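Local coordinates for protein Nsp15 (Middle East respiratory syndrome-related coronavirus, PDB 5YVD) that probably cleaves RNA at uridylates as the endoribonuclease of the coronavirus replicase, forming a hexamer, at residues Q76-Y81 and A112-F117; T131-F136 and K177-E182; R195-F200 and I249-R254; L201-M206 and D293-D298. All blocks are in the same frame, centred on the assembly; numbering follows the deposited sequence.

Contact 1 (Q76-Y81 and A112-F117)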
loop_
_atom_site.group_PDB
_atom_site.type_symbol
_atom_site.label_atom_id
_atom_site.label_comp_id
_atom_site.label_asym_id
_atom_site.label_seq_id
_atom_site.Cartn_x
_atom_site.Cartn_y
_atom_site.Cartn_z
ATOM N N GLN A 76 -32.916 8.842 9.274
ATOM C CA GLN A 76 -31.685 9.500 9.693
ATOM C C GLN A 76 -31.037 8.862 10.914
ATOM O O GLN A 76 -30.676 9.549 11.879
ATOM C CB GLN A 76 -31.899 10.987 9.935
ATOM C CG GLN A 76 -32.340 11.767 8.713
ATOM C CD GLN A 76 -33.135 13.003 9.092
ATOM O OE1 GLN A 76 -33.928 12.989 10.049
ATOM N NE2 GLN A 76 -32.929 14.078 8.352
ATOM N N ALA A 77 -30.874 7.549 10.857
ATOM C CA ALA A 77 -30.128 6.840 11.893
ATOM C C ALA A 77 -28.634 7.022 11.653
ATOM O O ALA A 77 -28.116 6.581 10.638
ATOM C CB ALA A 77 -30.489 5.373 11.891
ATOM N N ASP A 78 -27.958 7.672 12.596
ATOM C CA ASP A 78 -26.530 7.965 12.482
ATOM C C ASP A 78 -25.637 6.808 12.979
ATOM O O ASP A 78 -24.580 6.566 12.423
ATOM C CB ASP A 78 -26.192 9.282 13.227
ATOM C CG ASP A 78 -27.035 10.490 12.727
ATOM O OD1 ASP A 78 -26.667 11.168 11.738
ATOM O OD2 ASP A 78 -28.075 10.772 13.349
ATOM N N ILE A 79 -26.072 6.073 13.996
ATOM C CA ILE A 79 -25.217 5.055 14.649
ATOM C C ILE A 79 -26.076 4.027 15.410
ATOM O O ILE A 79 -27.258 4.291 15.697
ATOM C CB ILE A 79 -24.230 5.777 15.579
ATOM C CG1 ILE A 79 -23.266 4.818 16.263
ATOM C CG2 ILE A 79 -24.971 6.589 16.626
ATOM C CD1 ILE A 79 -22.068 5.547 16.850
ATOM N N CYS A 80 -25.530 2.849 15.706
ATOM C CA CYS A 80 -26.315 1.844 16.418
ATOM C C CYS A 80 -25.812 1.680 17.869
ATOM O O CYS A 80 -24.643 1.921 18.167
ATOM C CB CYS A 80 -26.282 0.502 15.669
ATOM S SG CYS A 80 -27.223 0.403 14.113
ATOM N N TYR A 81 -26.708 1.260 18.767
ATOM C CA TYR A 81 -26.396 1.121 20.186
ATOM C C TYR A 81 -26.091 -0.300 20.570
ATOM O O TYR A 81 -26.985 -1.124 20.692
ATOM C CB TYR A 81 -27.561 1.603 21.043
ATOM C CG TYR A 81 -27.279 1.613 22.543
ATOM C CD1 TYR A 81 -27.836 0.649 23.385
ATOM C CD2 TYR A 81 -26.468 2.603 23.122
ATOM C CE1 TYR A 81 -27.602 0.662 24.748
ATOM C CE2 TYR A 81 -26.227 2.619 24.493
ATOM C CZ TYR A 81 -26.794 1.642 25.308
ATOM O OH TYR A 81 -26.579 1.661 26.681
ATOM N N ALA A 112 -25.802 14.514 20.498
ATOM C CA ALA A 112 -27.139 14.749 19.961
ATOM C C ALA A 112 -27.291 14.227 18.519
ATOM O O ALA A 112 -27.759 14.951 17.646
ATOM C CB ALA A 112 -27.482 16.225 20.053
ATOM N N LEU A 113 -26.905 12.969 18.287
ATOM C CA LEU A 113 -27.190 12.247 17.028
ATOM C C LEU A 113 -28.412 11.365 17.218
ATOM O O LEU A 113 -28.894 11.220 18.325
ATOM C CB LEU A 113 -26.019 11.341 16.608
ATOM C CG LEU A 113 -24.583 11.846 16.795
ATOM C CD1 LEU A 113 -23.941 11.149 17.989
ATOM C CD2 LEU A 113 -23.739 11.622 15.545
ATOM N N ASN A 114 -28.902 10.758 16.143
ATOM C CA ASN A 114 -29.987 9.766 16.243
ATOM C C ASN A 114 -29.436 8.356 16.443
ATOM O O ASN A 114 -29.011 7.715 15.497
ATOM C CB ASN A 114 -30.871 9.761 14.987
ATOM C CG ASN A 114 -31.699 11.020 14.838
ATOM O OD1 ASN A 114 -32.495 11.372 15.720
ATOM N ND2 ASN A 114 -31.541 11.695 13.698
ATOM N N ILE A 115 -29.478 7.879 17.671
ATOM C CA ILE A 115 -29.029 6.536 18.010
ATOM C C ILE A 115 -30.170 5.532 17.825
ATOM O O ILE A 115 -31.294 5.718 18.348
ATOM C CB ILE A 115 -28.545 6.463 19.485
ATOM C CG1 ILE A 115 -27.549 7.610 19.759
ATOM C CG2 ILE A 115 -27.997 5.074 19.813
ATOM C CD1 ILE A 115 -26.777 7.467 21.046
ATOM N N CYS A 116 -29.852 4.452 17.114
ATOM C CA CYS A 116 -30.804 3.422 16.796
ATOM C C CYS A 116 -30.656 2.280 17.771
ATOM O O CYS A 116 -29.583 1.694 17.870
ATOM C CB CYS A 116 -30.545 2.922 15.383
ATOM S SG CYS A 116 -31.562 1.510 14.945
ATOM N N PHE A 117 -31.732 1.953 18.482
ATOM C CA PHE A 117 -31.703 0.915 19.523
ATOM C C PHE A 117 -32.563 -0.255 19.084
ATOM O O PHE A 117 -33.497 -0.067 18.294
ATOM C CB PHE A 117 -32.315 1.443 20.819
ATOM C CG PHE A 117 -31.617 2.619 21.420
ATOM C CD1 PHE A 117 -31.844 3.901 20.948
ATOM C CD2 PHE A 117 -30.786 2.458 22.503
ATOM C CE1 PHE A 117 -31.231 4.989 21.542
ATOM C CE2 PHE A 117 -30.156 3.535 23.080
ATOM C CZ PHE A 117 -30.392 4.802 22.609
#

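Contact 2 (T131-F136 and K177-E182)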
loop_
_atom_site.group_PDB
_atom_site.type_symbol
_atom_site.label_atom_id
_atom_site.label_comp_id
_atom_site.label_asym_id
_atom_site.label_seq_id
_atom_site.Cartn_x
_atom_site.Cartn_y
_atom_site.Cartn_z
ATOM N N THR A 131 -33.682 8.668 26.162
ATOM C CA THR A 131 -32.790 9.313 25.199
ATOM C C THR A 131 -33.656 10.212 24.321
ATOM O O THR A 131 -34.603 9.737 23.727
ATOM C CB THR A 131 -32.102 8.259 24.301
ATOM O OG1 THR A 131 -31.564 7.209 25.108
ATOM C CG2 THR A 131 -31.010 8.877 23.428
ATOM N N PRO A 132 -33.349 11.513 24.241
ATOM C CA PRO A 132 -34.216 12.441 23.493
ATOM C C PRO A 132 -34.339 12.210 21.968
ATOM O O PRO A 132 -35.455 12.247 21.437
ATOM C CB PRO A 132 -33.577 13.823 23.765
ATOM C CG PRO A 132 -32.188 13.532 24.225
ATOM C CD PRO A 132 -32.270 12.222 24.949
ATOM N N ASN A 133 -33.217 12.029 21.274
ATOM C CA ASN A 133 -33.213 11.935 19.818
ATOM C C ASN A 133 -32.772 10.544 19.433
ATOM O O ASN A 133 -31.586 10.217 19.557
ATOM C CB ASN A 133 -32.262 12.973 19.218
ATOM C CG ASN A 133 -32.738 14.415 19.420
ATOM O OD1 ASN A 133 -33.913 14.690 19.456
ATOM N ND2 ASN A 133 -31.806 15.337 19.502
ATOM N N ALA A 134 -33.711 9.710 18.990
ATOM C CA ALA A 134 -33.407 8.290 18.754
ATOM C C ALA A 134 -34.434 7.551 17.914
ATOM O O ALA A 134 -35.538 8.035 17.686
ATOM C CB ALA A 134 -33.255 7.565 20.081
ATOM N N ILE A 135 -34.041 6.348 17.497
ATOM C CA ILE A 135 -34.861 5.433 16.704
ATOM C C ILE A 135 -34.922 4.081 17.432
ATOM O O ILE A 135 -33.917 3.607 17.981
ATOM C CB ILE A 135 -34.232 5.275 15.295
ATOM C CG1 ILE A 135 -34.420 6.564 14.501
ATOM C CG2 ILE A 135 -34.813 4.089 14.527
ATOM C CD1 ILE A 135 -33.538 6.657 13.281
ATOM N N PHE A 136 -36.097 3.460 17.460
ATOM C CA PHE A 136 -36.223 2.148 18.089
ATOM C C PHE A 136 -36.769 1.136 17.110
ATOM O O PHE A 136 -37.729 1.427 16.390
ATOM C CB PHE A 136 -37.115 2.185 19.318
ATOM C CG PHE A 136 -37.002 0.947 20.159
ATOM C CD1 PHE A 136 -38.019 0.009 20.202
ATOM C CD2 PHE A 136 -35.842 0.694 20.854
ATOM C CE1 PHE A 136 -37.879 -1.152 20.944
ATOM C CE2 PHE A 136 -35.698 -0.450 21.607
ATOM C CZ PHE A 136 -36.715 -1.382 21.651
ATOM N N LYS A 177 -39.549 6.590 16.391
ATOM C CA LYS A 177 -38.587 7.668 16.346
ATOM C C LYS A 177 -38.951 8.702 17.383
ATOM O O LYS A 177 -40.130 9.023 17.563
ATOM C CB LYS A 177 -38.539 8.295 14.950
ATOM C CG LYS A 177 -37.474 9.352 14.822
ATOM C CD LYS A 177 -37.219 9.738 13.384
ATOM C CE LYS A 177 -36.002 10.643 13.276
ATOM N NZ LYS A 177 -36.018 11.435 12.022
ATOM N N LYS A 178 -37.934 9.202 18.070
ATOM C CA LYS A 178 -38.085 10.280 19.045
ATOM C C LYS A 178 -37.228 11.479 18.639
ATOM O O LYS A 178 -36.096 11.319 18.174
ATOM C CB LYS A 178 -37.646 9.797 20.428
ATOM C CG LYS A 178 -38.783 9.251 21.269
ATOM C CD LYS A 178 -38.281 8.534 22.501
ATOM C CE LYS A 178 -37.688 9.484 23.523
ATOM N NZ LYS A 178 -36.894 8.720 24.533
ATOM N N VAL A 179 -37.785 12.670 18.814
ATOM C CA VAL A 179 -37.066 13.919 18.601
ATOM C C VAL A 179 -37.456 14.850 19.728
ATOM O O VAL A 179 -38.628 15.158 19.870
ATOM C CB VAL A 179 -37.449 14.571 17.247
ATOM C CG1 VAL A 179 -36.906 15.997 17.142
ATOM C CG2 VAL A 179 -36.968 13.716 16.067
ATOM N N ASN A 180 -36.481 15.287 20.524
ATOM C CA ASN A 180 -36.716 16.115 21.721
ATOM C C ASN A 180 -37.470 15.350 22.787
ATOM O O ASN A 180 -38.310 15.905 23.473
ATOM C CB ASN A 180 -37.472 17.414 21.376
ATOM C CG ASN A 180 -36.699 18.295 20.418
ATOM O OD1 ASN A 180 -35.621 18.785 20.744
ATOM N ND2 ASN A 180 -37.241 18.500 19.230
ATOM N N ASN A 181 -37.170 14.063 22.905
ATOM C CA ASN A 181 -37.879 13.160 23.818
ATOM C C ASN A 181 -39.389 13.073 23.510
ATOM O O ASN A 181 -40.214 12.805 24.386
ATOM C CB ASN A 181 -37.627 13.561 25.282
ATOM C CG ASN A 181 -37.335 12.355 26.174
ATOM O OD1 ASN A 181 -36.407 11.604 25.905
ATOM N ND2 ASN A 181 -38.113 12.175 27.240
ATOM N N GLU A 182 -39.732 13.302 22.248
ATOM C CA GLU A 182 -41.113 13.280 21.784
ATOM C C GLU A 182 -41.213 12.359 20.547
ATOM O O GLU A 182 -40.476 12.520 19.551
ATOM C CB GLU A 182 -41.578 14.714 21.445
ATOM C CG GLU A 182 -41.689 15.675 22.637
ATOM C CD GLU A 182 -43.126 16.073 22.964
ATOM O OE1 GLU A 182 -44.005 15.188 22.906
ATOM O OE2 GLU A 182 -43.384 17.266 23.275
#

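Contact 3 (R195-F200 and I249-R254). Unlike the reference sequence in segment 249-254: R254 (reference Lys).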
loop_
_atom_site.group_PDB
_atom_site.type_symbol
_atom_site.label_atom_id
_atom_site.label_comp_id
_atom_site.label_asym_id
_atom_site.label_seq_id
_atom_site.Cartn_x
_atom_site.Cartn_y
_atom_site.Cartn_z
ATOM N N ARG A 195 -35.871 -5.278 -4.517
ATOM C CA ARG A 195 -35.543 -6.364 -5.441
ATOM C C ARG A 195 -34.422 -5.916 -6.350
ATOM O O ARG A 195 -34.008 -4.741 -6.324
ATOM C CB ARG A 195 -36.761 -6.750 -6.278
ATOM C CG ARG A 195 -37.883 -7.333 -5.451
ATOM C CD ARG A 195 -39.150 -7.537 -6.259
ATOM N NE ARG A 195 -39.792 -6.261 -6.564
ATOM C CZ ARG A 195 -41.041 -6.128 -6.993
ATOM N NH1 ARG A 195 -41.810 -7.202 -7.156
ATOM N NH2 ARG A 195 -41.520 -4.910 -7.256
ATOM N N SER A 196 -33.939 -6.838 -7.170
ATOM C CA SER A 196 -32.882 -6.503 -8.121
ATOM C C SER A 196 -32.963 -7.406 -9.328
ATOM O O SER A 196 -33.765 -8.330 -9.353
ATOM C CB SER A 196 -31.511 -6.676 -7.473
ATOM O OG SER A 196 -31.160 -8.044 -7.470
ATOM N N CYS A 197 -32.103 -7.154 -10.307
ATOM C CA CYS A 197 -32.166 -7.879 -11.576
ATOM C C CYS A 197 -31.764 -9.333 -11.496
ATOM O O CYS A 197 -32.062 -10.091 -12.409
ATOM C CB CYS A 197 -31.347 -7.175 -12.655
ATOM S SG CYS A 197 -32.308 -5.826 -13.370
ATOM N N SER A 198 -31.096 -9.711 -10.409
ATOM C CA SER A 198 -30.707 -11.095 -10.185
ATOM C C SER A 198 -31.753 -11.803 -9.319
ATOM O O SER A 198 -32.146 -12.926 -9.623
ATOM C CB SER A 198 -29.319 -11.161 -9.542
ATOM O OG SER A 198 -29.392 -10.863 -8.168
ATOM N N ASP A 199 -32.208 -11.139 -8.258
ATOM C CA ASP A 199 -33.255 -11.682 -7.384
ATOM C C ASP A 199 -34.556 -10.846 -7.469
ATOM O O ASP A 199 -34.698 -9.841 -6.759
ATOM C CB ASP A 199 -32.740 -11.758 -5.938
ATOM C CG ASP A 199 -33.849 -12.015 -4.942
ATOM O OD1 ASP A 199 -34.449 -13.103 -4.963
ATOM O OD2 ASP A 199 -34.146 -11.110 -4.141
ATOM N N PHE A 200 -35.485 -11.266 -8.338
ATOM C CA PHE A 200 -36.743 -10.534 -8.567
ATOM C C PHE A 200 -37.940 -11.489 -8.667
ATOM O O PHE A 200 -37.989 -12.361 -9.546
ATOM C CB PHE A 200 -36.680 -9.671 -9.849
ATOM C CG PHE A 200 -37.849 -8.705 -9.995
ATOM C CD1 PHE A 200 -37.695 -7.361 -9.725
ATOM C CD2 PHE A 200 -39.109 -9.153 -10.375
ATOM C CE1 PHE A 200 -38.759 -6.485 -9.830
ATOM C CE2 PHE A 200 -40.176 -8.283 -10.468
ATOM C CZ PHE A 200 -39.999 -6.944 -10.186
ATOM N N ILE A 249 -39.285 -3.132 -12.244
ATOM C CA ILE A 249 -39.853 -4.303 -12.907
ATOM C C ILE A 249 -39.681 -4.196 -14.444
ATOM O O ILE A 249 -39.419 -5.195 -15.122
ATOM C CB ILE A 249 -41.319 -4.531 -12.485
ATOM C CG1 ILE A 249 -41.861 -5.853 -13.067
ATOM C CG2 ILE A 249 -42.188 -3.349 -12.899
ATOM C CD1 ILE A 249 -43.208 -6.261 -12.496
ATOM N N GLY A 250 -39.807 -2.985 -14.978
ATOM C CA GLY A 250 -39.592 -2.747 -16.401
ATOM C C GLY A 250 -38.131 -2.917 -16.820
ATOM O O GLY A 250 -37.840 -3.446 -17.896
ATOM N N LEU A 251 -37.222 -2.467 -15.964
ATOM C CA LEU A 251 -35.798 -2.674 -16.183
ATOM C C LEU A 251 -35.428 -4.145 -16.101
ATOM O O LEU A 251 -34.655 -4.635 -16.929
ATOM C CB LEU A 251 -34.954 -1.860 -15.176
ATOM C CG LEU A 251 -33.454 -2.148 -15.127
ATOM C CD1 LEU A 251 -32.848 -1.921 -16.485
ATOM C CD2 LEU A 251 -32.727 -1.296 -14.114
ATOM N N TYR A 252 -35.934 -4.841 -15.092
ATOM C CA TYR A 252 -35.687 -6.280 -14.975
ATOM C C TYR A 252 -36.188 -7.016 -16.216
ATOM O O TYR A 252 -35.439 -7.799 -16.843
ATOM C CB TYR A 252 -36.385 -6.839 -13.746
ATOM C CG TYR A 252 -36.451 -8.338 -13.674
ATOM C CD1 TYR A 252 -37.641 -9.002 -13.871
ATOM C CD2 TYR A 252 -35.327 -9.090 -13.380
ATOM C CE1 TYR A 252 -37.708 -10.375 -13.795
ATOM C CE2 TYR A 252 -35.385 -10.466 -13.291
ATOM C CZ TYR A 252 -36.578 -11.098 -13.506
ATOM O OH TYR A 252 -36.662 -12.464 -13.430
ATOM N N LYS A 253 -37.443 -6.761 -16.577
ATOM C CA LYS A 253 -38.055 -7.484 -17.685
ATOM C C LYS A 253 -37.189 -7.311 -18.891
ATOM O O LYS A 253 -36.928 -8.246 -19.644
ATOM C CB LYS A 253 -39.451 -6.945 -17.994
ATOM C CG LYS A 253 -40.072 -7.572 -19.215
ATOM C CD LYS A 253 -41.523 -7.182 -19.360
ATOM C CE LYS A 253 -42.105 -7.724 -20.659
ATOM N NZ LYS A 253 -41.457 -7.099 -21.840
ATOM N N ARG A 254 -36.733 -6.086 -19.050
ATOM C CA ARG A 254 -35.975 -5.718 -20.200
ATOM C C ARG A 254 -34.653 -6.449 -20.255
ATOM O O ARG A 254 -34.342 -7.084 -21.248
ATOM C CB ARG A 254 -35.726 -4.222 -20.180
ATOM C CG ARG A 254 -34.768 -3.758 -21.254
ATOM C CD ARG A 254 -35.387 -3.946 -22.619
ATOM N NE ARG A 254 -34.386 -3.962 -23.665
ATOM C CZ ARG A 254 -34.651 -4.140 -24.953
ATOM N NH1 ARG A 254 -35.902 -4.297 -25.385
ATOM N NH2 ARG A 254 -33.648 -4.155 -25.813
HETATM O O HOH W 1 -34.467 -13.176 -11.010
HETATM O O HOH W 2 -38.929 -12.817 -12.026
#

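Contact 4 (L201-M206 and D293-D298)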
loop_
_atom_site.group_PDB
_atom_site.type_symbol
_atom_site.label_atom_id
_atom_site.label_comp_id
_atom_site.label_asym_id
_atom_site.label_seq_id
_atom_site.Cartn_x
_atom_site.Cartn_y
_atom_site.Cartn_z
ATOM N N LEU A 201 -38.922 -11.299 -7.790
ATOM C CA LEU A 201 -40.115 -12.122 -7.804
ATOM C C LEU A 201 -41.333 -11.238 -7.815
ATOM O O LEU A 201 -41.423 -10.324 -7.013
ATOM C CB LEU A 201 -40.166 -13.060 -6.596
ATOM C CG LEU A 201 -39.765 -14.515 -6.901
ATOM C CD1 LEU A 201 -38.268 -14.655 -7.216
ATOM C CD2 LEU A 201 -40.182 -15.431 -5.746
ATOM N N PRO A 202 -42.287 -11.528 -8.720
ATOM C CA PRO A 202 -43.482 -10.710 -8.802
ATOM C C PRO A 202 -44.296 -10.842 -7.532
ATOM O O PRO A 202 -44.181 -11.839 -6.832
ATOM C CB PRO A 202 -44.231 -11.281 -10.014
ATOM C CG PRO A 202 -43.779 -12.683 -10.104
ATOM C CD PRO A 202 -42.338 -12.667 -9.659
ATOM N N LEU A 203 -45.091 -9.829 -7.242
ATOM C CA LEU A 203 -45.758 -9.727 -5.967
ATOM C C LEU A 203 -47.269 -9.578 -6.094
ATOM O O LEU A 203 -47.951 -9.529 -5.090
ATOM C CB LEU A 203 -45.195 -8.529 -5.201
ATOM C CG LEU A 203 -43.775 -8.648 -4.652
ATOM C CD1 LEU A 203 -43.255 -7.275 -4.231
ATOM C CD2 LEU A 203 -43.723 -9.641 -3.493
ATOM N N SER A 204 -47.787 -9.522 -7.321
ATOM C CA SER A 204 -49.211 -9.331 -7.567
ATOM C C SER A 204 -49.566 -9.866 -8.956
ATOM O O SER A 204 -48.689 -10.162 -9.758
ATOM C CB SER A 204 -49.543 -7.845 -7.504
ATOM O OG SER A 204 -49.133 -7.205 -8.707
ATOM N N ASP A 205 -50.849 -9.961 -9.258
ATOM C CA ASP A 205 -51.275 -10.448 -10.562
ATOM C C ASP A 205 -50.860 -9.516 -11.694
ATOM O O ASP A 205 -50.432 -9.949 -12.768
ATOM C CB ASP A 205 -52.785 -10.632 -10.574
ATOM C CG ASP A 205 -53.205 -11.949 -9.993
ATOM O OD1 ASP A 205 -52.416 -12.918 -10.072
ATOM O OD2 ASP A 205 -54.333 -11.998 -9.464
ATOM N N MET A 206 -50.994 -8.226 -11.449
ATOM C CA MET A 206 -50.535 -7.232 -12.401
ATOM C C MET A 206 -49.037 -7.420 -12.690
ATOM O O MET A 206 -48.633 -7.446 -13.852
ATOM C CB MET A 206 -50.826 -5.828 -11.888
ATOM C CG MET A 206 -50.796 -4.776 -12.969
ATOM S SD MET A 206 -50.638 -3.122 -12.263
ATOM C CE MET A 206 -52.359 -2.738 -11.963
ATOM N N ASP A 293 -38.122 0.749 -7.348
ATOM C CA ASP A 293 -38.747 -0.562 -7.344
ATOM C C ASP A 293 -40.023 -0.511 -6.510
ATOM O O ASP A 293 -40.050 -0.944 -5.365
ATOM C CB ASP A 293 -37.772 -1.596 -6.785
ATOM C CG ASP A 293 -38.390 -2.955 -6.626
ATOM O OD1 ASP A 293 -37.864 -3.742 -5.831
ATOM O OD2 ASP A 293 -39.388 -3.259 -7.300
ATOM N N LEU A 294 -41.077 0.046 -7.080
ATOM C CA LEU A 294 -42.385 -0.013 -6.439
ATOM C C LEU A 294 -43.128 -1.240 -6.926
ATOM O O LEU A 294 -42.963 -1.658 -8.074
ATOM C CB LEU A 294 -43.221 1.218 -6.776
ATOM C CG LEU A 294 -42.639 2.530 -6.277
ATOM C CD1 LEU A 294 -43.257 3.693 -7.062
ATOM C CD2 LEU A 294 -42.832 2.681 -4.764
ATOM N N LYS A 295 -43.953 -1.798 -6.049
ATOM C CA LYS A 295 -45.015 -2.695 -6.471
ATOM C C LYS A 295 -45.684 -2.005 -7.646
ATOM O O LYS A 295 -45.992 -0.818 -7.563
ATOM C CB LYS A 295 -46.004 -2.896 -5.333
ATOM C CG LYS A 295 -47.065 -3.957 -5.583
ATOM C CD LYS A 295 -46.609 -5.328 -5.111
ATOM C CE LYS A 295 -46.706 -5.482 -3.597
ATOM N NZ LYS A 295 -48.104 -5.554 -3.085
ATOM N N LEU A 296 -45.870 -2.710 -8.756
ATOM C CA LEU A 296 -46.375 -2.057 -9.973
ATOM C C LEU A 296 -47.790 -1.504 -9.765
ATOM O O LEU A 296 -48.117 -0.420 -10.243
ATOM C CB LEU A 296 -46.357 -3.022 -11.147
ATOM C CG LEU A 296 -47.046 -2.614 -12.449
ATOM C CD1 LEU A 296 -46.327 -1.457 -13.120
ATOM C CD2 LEU A 296 -47.104 -3.817 -13.368
ATOM N N ASP A 297 -48.613 -2.247 -9.033
ATOM C CA ASP A 297 -49.941 -1.776 -8.666
ATOM C C ASP A 297 -49.877 -0.421 -7.962
ATOM O O ASP A 297 -50.689 0.471 -8.205
ATOM C CB ASP A 297 -50.627 -2.762 -7.726
ATOM C CG ASP A 297 -50.694 -4.156 -8.284
ATOM O OD1 ASP A 297 -51.793 -4.547 -8.703
ATOM O OD2 ASP A 297 -49.657 -4.854 -8.289
ATOM N N ASP A 298 -48.914 -0.264 -7.077
ATOM C CA ASP A 298 -48.785 1.003 -6.365
ATOM C C ASP A 298 -48.370 2.162 -7.307
ATOM O O ASP A 298 -48.867 3.303 -7.200
ATOM C CB ASP A 298 -47.808 0.827 -5.198
ATOM C CG ASP A 298 -48.351 -0.115 -4.122
ATOM O OD1 ASP A 298 -49.591 -0.226 -3.979
ATOM O OD2 ASP A 298 -47.539 -0.716 -3.395
#

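Contact 1 (Q76-Y81 and A112-F117)
The ring of Y81 carries F117 on one face, CE2 of F117 lying 3.5 Å from CG of Y81 and displaced toward the rim. The two planes are inclined by 40°. F117 in turn has CG2 of I115 over one of its own faces, and that methyl also touches CB of Y81 at 3.7 Å, so the three side chains form one apolar cluster beside helix 124-129, whose S124 and K127 both aromatic side chains touch. This cluster closes one end of a parallel strand pairing: strand 79-80 lies along strand 115-118 at the margin of the mixed sheet of the middle domain. I79 pairs with I115 and C80 with C116, the two isoleucines facing one side of the sheet and the two cysteines the other. I79 O accepts C116 N, and C116 O returns to Y81 N, the alternating ladder of parallel strands. The isoleucines lie side by side and point the same way, CG2 of I79 4.2 Å from CG1 of I115. Before the strand, where Q76 ends helix 69-74 in a Schellman motif, the polar groups take over. The D78 carboxylate and the N114 amide are turned nearly parallel, planes 16° apart, and D78 N bonds N114 O at 3.1 Å. With CG of N114 beside its own backbone N (chi1 -69°), the amide swings back to Q76, ND2 reaching Q76 O at 2.9 Å, while N114 N meets D78 OD2 at 2.9 Å on the anti side, somewhat out of the carboxylate plane.

Contact 2 (T131-F136 and K177-E182)
K178 and A134 form the tight centre of this contact, an antiparallel hydrogen-bonded pair in which K178 N gives a nearly straight bond (174°) to A134 O at 2.7 Å and A134 N returns one to K178 O at 3.0 Å. I135 and K177 follow as a non-hydrogen-bonded pair, CG1 of I135 against CG of K177 at 4.1 Å. The K178 side chain bends at its third torsion (chi3 70°) and carries its ammonium back over T131, where NZ of K178 meets O of T131 from above the carbonyl plane at 2.6 Å. F128 O, the F128 ring in a cation-pi contact, and weaker bonds to M129 O and N181 OD1 also surround NZ. The positive charge therefore sits among the carbonyls at the C-terminal end of helix 124-129, where the helix dipole would probably favour it. Toward solvent the pairing gives way to loop contacts. There N133 OD1 accepts N180 N at 2.8 Å, and P132 O takes N181 N at 2.9 Å. P132 packs on N181, its CB 3.7 Å from N181 N, and N180 and N181 belong largely to the surface. Both have positive phi, and V179 and E182 exchange backbone bonds around them: a two-residue beta-hairpin with a turn close to type I', its first strand paired antiparallel to strand 134-138 in the middle-domain sheet.

Contact 3 (R195-F200 and I249-R254)
F200 and Y252 make an offset stack, planes 14° apart and centroids 4.7 Å, that joins an irregular loop to helix 248-255 in the EndoU-type endoribonuclease domain. The phenylalanine side chain can be followed outward from its root. CB of F200 stands over the centre of the Y252 ring as a CH-pi contact, 3.7 Å from the centroid and 10° off the normal. CG and CD2 then slide across the CD1 side of the tyrosine, with CD2 of F200 3.8 Å from CD1 of Y252. Farther out the ring leaves the tyrosine for I249, nearly one helical turn earlier: CE1 faces the isoleucine's CA, CE2 its CG1, and the tip CZ of F200 packs 3.6 Å from I249 CB. This reach follows from CG lying anti to the backbone N of F200 (chi1 -169°), which directs the ring at the helix. The other face of F200 is covered by R195 of the same loop, its CD near the rim of that face and its guanidinium centred on CZ. Salt bridges to D293 and E207, and a hydrogen bond to L201 O, hold that guanidinium in place. Around the tyrosine, C197 O lies in the ring plane at the edge, 3.5 Å from CE2 of Y252, and C197 SG packs 3.8 Å from CA of Y252 and also touches CG of L251. Two waters join the polar ends; one donates to S198 O and is weakly linked to F200 N and Y252 OH. The other bridges F200 O and Y252 OH, 2.7 Å from each.

Contact 4 (L201-M206 and D293-D298)
K295 and L203 meet where two helix starts come together on the flank of the endoribonuclease domain: K295 occupies the N-cap position of helix 296-304, and S204 that of helix 205-212. The lysine chain curls back on itself (chi2 90°), laying its methylenes across L203 at about a right angle. CD of K295 touches L203 CB at 3.5 Å and CE of K295 comes within 3.9 Å of L203 CD1, so the hydrocarbon part of a charged side chain covers a leucine. Next comes L296, which turns toward M206: CG of L296 lies 3.6 Å from M206 SD and CD2 of L296 3.8 Å from both SD and CG of M206, the side chains crossing roughly perpendicular. F218 of helix 215-221 touches both, and the backbone N of L296 is bound by the E207 carboxylate, which ties the first turn of one helix to that of the other. D297 completes the walk. Its OD2 hydrogen-bonds S204 OG, though the modelled separation is too short to be taken literally; the same hydroxyl also caps E207 N, and the aspartate thus touches the residue that starts the partner helix. Beyond it the side chains of D297 and M206 run antiparallel to one another, OD1 of D297 lying 3.6 Å from M206 CB and 3.8 Å from M206 CE.

In the fold
Following the chain from the N terminus, contact 1 closes first, bringing 112-117 back to 76-81, and contact 2 then closes a separate loop of forty residues by joining 177-182 to 131-136. The two come in series yet share the middle-domain sheet, where I115 and F117 bond to I135 as strands 115-118 and 134-138 run side by side. After strand 174-178 the chain enters the endoribonuclease domain, where contacts 3 and 4 cross: 195-200 and 201-206 are consecutive, and their partners, 249-254 and then 293-298, follow in the same order. R195 touches contact 4 through L201, L203 and D293, and the run 195-206, a loop leading into helix 205-212, touches helices 248-255 and 296-304.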